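Local coordinates for protein ORF48 (Lactococcus phage TP901-1, PDB 3U6X) that probably forms part of the upper baseplate at the phage tail tip, where its immunoglobulin-like region packs against a chain of another protein, at residues Thr19-Ala24 with Thr85-Phe90. Residues are numbered along the deposited sequence; the frame is centred on the assembly and turned at random.
Sequences TSYKNA and TQVLCF
Thr85 meets the turn at Asn23 just beyond the strand pairing: its O accepts the N-H of Asn23 at 3.0 Å. Its hydroxyl OG1 lies across the start of the Lys22 chain, 3.6 Å from CG, while its methyl CG2 runs alongside the Asn23 amide oxygen.

Gln86 faces Lys22 in a non-hydrogen-bonded pair. A bend in its chain at chi2 (62°) swings the amide back over the neighbouring strand, where NE2 gives Ser20 OG a weak bond, 2.7 Å long but bent to 125° at the hydrogen. The lysine crosses this glutamine at about a right angle.

Val87 and Tyr21 form a hydrogen-bonded pair, with Tyr21 N to Val87 O at 3.2 Å and Val87 N to Tyr21 O at 2.9 Å. Here strands 16-22 and 86-92 run antiparallel inside the immunoglobulin-like region, with 78-83 on the outer side of 86-92 and 43-53 on the outer side of 16-22. The tyrosine CG sits between its own N and carbonyl carbon (chi1 49°), which lays the ring obliquely over strand 86-92: CE2 rests on Val87 CB, and CE1 reaches Cys89 CB at 3.5 Å. Its OH bonds to the backbone of a chain of another protein, placing this face of the sheet at the interface.

Leu88, opposite Ser20, points to the other face, where it packs on Val18.

Cys89 pairs with Thr19 through two backbone bonds, the shorter from Cys89 N to Thr19 O at 2.8 Å. Thr19 OG1 lies in plane at the Tyr21 ring edge, and a water 2.8 Å from that OG1 donates to Cys89 O.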
ATOM      1  N   THR V  19      13.039 -22.096 -47.594  1.00 40.89           N
ATOM      2  CA  THR V  19      11.769 -22.258 -48.304  1.00 40.61           C
ATOM      3  C   THR V  19      11.874 -21.770 -49.768  1.00 45.68           C
ATOM      4  O   THR V  19      12.642 -20.854 -50.085  1.00 44.95           O
ATOM      5  CB  THR V  19      10.597 -21.629 -47.549  1.00 46.33           C
ATOM      6  OG1 THR V  19      10.877 -20.265 -47.235  1.00 47.05           O
ATOM      7  CG2 THR V  19      10.205 -22.394 -46.320  1.00 43.19           C
ATOM      8  N   SER V  20      11.079 -22.392 -50.645  1.00 42.47           N
ATOM      9  CA  SER V  20      11.010 -22.107 -52.077  1.00 41.62           C
ATOM     10  C   SER V  20       9.568 -21.791 -52.444  1.00 45.55           C
ATOM     11  O   SER V  20       8.655 -22.549 -52.098  1.00 45.95           O
ATOM     12  CB  SER V  20      11.491 -23.317 -52.872  1.00 43.74           C
ATOM     13  OG  SER V  20      11.505 -23.052 -54.263  1.00 53.15           O
ATOM     14  N   TYR V  21       9.359 -20.665 -53.118  1.00 40.56           N
ATOM     15  CA  TYR V  21       8.033 -20.221 -53.547  1.00 39.89           C
ATOM     16  C   TYR V  21       8.109 -19.264 -54.742  1.00 46.99           C
ATOM     17  O   TYR V  21       9.131 -18.606 -54.973  1.00 46.32           O
ATOM     18  CB  TYR V  21       7.211 -19.605 -52.386  1.00 39.42           C
ATOM     19  CG  TYR V  21       7.955 -18.560 -51.585  1.00 38.72           C
ATOM     20  CD1 TYR V  21       8.720 -18.918 -50.476  1.00 39.58           C
ATOM     21  CD2 TYR V  21       7.910 -17.215 -51.945  1.00 38.89           C
ATOM     22  CE1 TYR V  21       9.459 -17.973 -49.777  1.00 38.68           C
ATOM     23  CE2 TYR V  21       8.625 -16.257 -51.236  1.00 39.70           C
ATOM     24  CZ  TYR V  21       9.411 -16.643 -50.161  1.00 47.43           C
ATOM     25  OH  TYR V  21      10.112 -15.699 -49.455  1.00 50.04           O
ATOM     26  N   LYS V  22       7.000 -19.206 -55.491  1.00 46.13           N
ATOM     27  CA  LYS V  22       6.790 -18.441 -56.704  1.00 47.20           C
ATOM     28  C   LYS V  22       5.673 -17.399 -56.484  1.00 54.65           C
ATOM     29  O   LYS V  22       4.734 -17.628 -55.706  1.00 55.24           O
ATOM     30  CB  LYS V  22       6.366 -19.438 -57.806  1.00 50.01           C
ATOM     31  CG  LYS V  22       6.418 -18.922 -59.240  1.00 72.45           C
ATOM     32  CD  LYS V  22       6.088 -20.001 -60.272  1.00 85.37           C
ATOM     33  CE  LYS V  22       7.296 -20.835 -60.661  1.00106.52           C
ATOM     34  NZ  LYS V  22       7.207 -21.333 -62.066  1.00119.84           N
ATOM     35  N   ASN V  23       5.741 -16.282 -57.228  1.00 52.25           N
ATOM     36  CA  ASN V  23       4.725 -15.226 -57.234  1.00 52.02           C
ATOM     37  C   ASN V  23       4.478 -14.484 -55.922  1.00 56.03           C
ATOM     38  O   ASN V  23       3.388 -13.943 -55.716  1.00 55.62           O
ATOM     39  CB  ASN V  23       3.419 -15.688 -57.925  1.00 50.56           C
ATOM     40  CG  ASN V  23       3.539 -15.742 -59.428  1.00 74.53           C
ATOM     41  OD1 ASN V  23       4.102 -14.835 -60.069  1.00 68.40           O
ATOM     42  ND2 ASN V  23       2.974 -16.790 -60.019  1.00 64.16           N
ATOM     43  N   ALA V  24       5.495 -14.383 -55.064  1.00 52.45           N
ATOM     44  CA  ALA V  24       5.352 -13.645 -53.816  1.00 52.23           C
ATOM     45  C   ALA V  24       5.174 -12.158 -54.158  1.00 56.27           C
ATOM     46  O   ALA V  24       5.495 -11.734 -55.261  1.00 56.38           O
ATOM     47  CB  ALA V  24       6.590 -13.854 -52.956  1.00 52.81           C
ATOM     48  N   THR V  85      10.082 -14.409 -60.827  1.00 52.28           N
ATOM     49  CA  THR V  85       8.962 -14.810 -59.970  1.00 51.24           C
ATOM     50  C   THR V  85       9.369 -15.808 -58.884  1.00 52.95           C
ATOM     51  O   THR V  85       8.587 -16.057 -57.972  1.00 52.67           O
ATOM     52  CB  THR V  85       7.816 -15.407 -60.821  1.00 59.91           C
ATOM     53  OG1 THR V  85       8.180 -16.683 -61.377  1.00 57.86           O
ATOM     54  CG2 THR V  85       7.339 -14.475 -61.906  1.00 58.30           C
ATOM     55  N   GLN V  86      10.557 -16.405 -59.002  1.00 48.11           N
ATOM     56  CA  GLN V  86      11.057 -17.439 -58.092  1.00 47.60           C
ATOM     57  C   GLN V  86      11.904 -16.875 -56.953  1.00 49.96           C
ATOM     58  O   GLN V  86      12.820 -16.084 -57.183  1.00 50.00           O
ATOM     59  CB  GLN V  86      11.803 -18.531 -58.893  1.00 48.55           C
ATOM     60  CG  GLN V  86      12.279 -19.751 -58.094  1.00 57.08           C
ATOM     61  CD  GLN V  86      11.217 -20.599 -57.433  1.00 67.38           C
ATOM     62  OE1 GLN V  86      10.082 -20.749 -57.935  1.00 50.64           O
ATOM     63  NE2 GLN V  86      11.617 -21.213 -56.299  1.00 63.78           N
ATOM     64  N   VAL V  87      11.573 -17.292 -55.715  1.00 44.24           N
ATOM     65  CA  VAL V  87      12.268 -16.875 -54.497  1.00 42.45           C
ATOM     66  C   VAL V  87      12.765 -18.100 -53.722  1.00 44.67           C
ATOM     67  O   VAL V  87      12.061 -19.102 -53.624  1.00 43.73           O
ATOM     68  CB  VAL V  87      11.401 -15.940 -53.593  1.00 45.76           C
ATOM     69  CG1 VAL V  87      12.156 -15.525 -52.329  1.00 45.32           C
ATOM     70  CG2 VAL V  87      10.910 -14.701 -54.341  1.00 45.36           C
ATOM     71  N   LEU V  88      14.003 -18.009 -53.212  1.00 41.02           N
ATOM     72  CA  LEU V  88      14.668 -18.937 -52.299  1.00 40.66           C
ATOM     73  C   LEU V  88      14.886 -18.114 -50.987  1.00 45.61           C
ATOM     74  O   LEU V  88      15.620 -17.119 -50.969  1.00 45.77           O
ATOM     75  CB  LEU V  88      15.985 -19.475 -52.882  1.00 40.34           C
ATOM     76  CG  LEU V  88      16.622 -20.668 -52.143  1.00 44.64           C
ATOM     77  CD1 LEU V  88      15.743 -21.939 -52.238  1.00 44.05           C
ATOM     78  CD2 LEU V  88      18.012 -20.956 -52.690  1.00 46.94           C
ATOM     79  N   CYS V  89      14.136 -18.470 -49.939  1.00 42.03           N
ATOM     80  CA  CYS V  89      14.093 -17.758 -48.662  1.00 41.65           C
ATOM     81  C   CYS V  89      14.895 -18.449 -47.570  1.00 44.79           C
ATOM     82  O   CYS V  89      14.679 -19.631 -47.295  1.00 43.85           O
ATOM     83  CB  CYS V  89      12.633 -17.557 -48.260  1.00 42.14           C
ATOM     84  SG  CYS V  89      12.380 -16.753 -46.661  1.00 46.02           S
ATOM     85  N   PHE V  90      15.794 -17.690 -46.917  1.00 40.98           N
ATOM     86  CA  PHE V  90      16.632 -18.181 -45.825  1.00 40.41           C
ATOM     87  C   PHE V  90      16.202 -17.488 -44.549  1.00 44.68           C
ATOM     88  O   PHE V  90      16.269 -16.265 -44.476  1.00 44.16           O
ATOM     89  CB  PHE V  90      18.131 -17.925 -46.105  1.00 41.90           C
ATOM     90  CG  PHE V  90      18.702 -18.645 -47.310  1.00 43.27           C
ATOM     91  CD1 PHE V  90      19.415 -19.830 -47.160  1.00 45.45           C
ATOM     92  CD2 PHE V  90      18.554 -18.119 -48.591  1.00 45.85           C
ATOM     93  CE1 PHE V  90      19.944 -20.490 -48.269  1.00 46.75           C
ATOM     94  CE2 PHE V  90      19.089 -18.774 -49.707  1.00 48.99           C
ATOM     95  CZ  PHE V  90      19.787 -19.956 -49.539  1.00 46.86           C
TER
HETATM   96  O   HOH W   1      12.586 -19.856 -45.116  1.00 44.78           O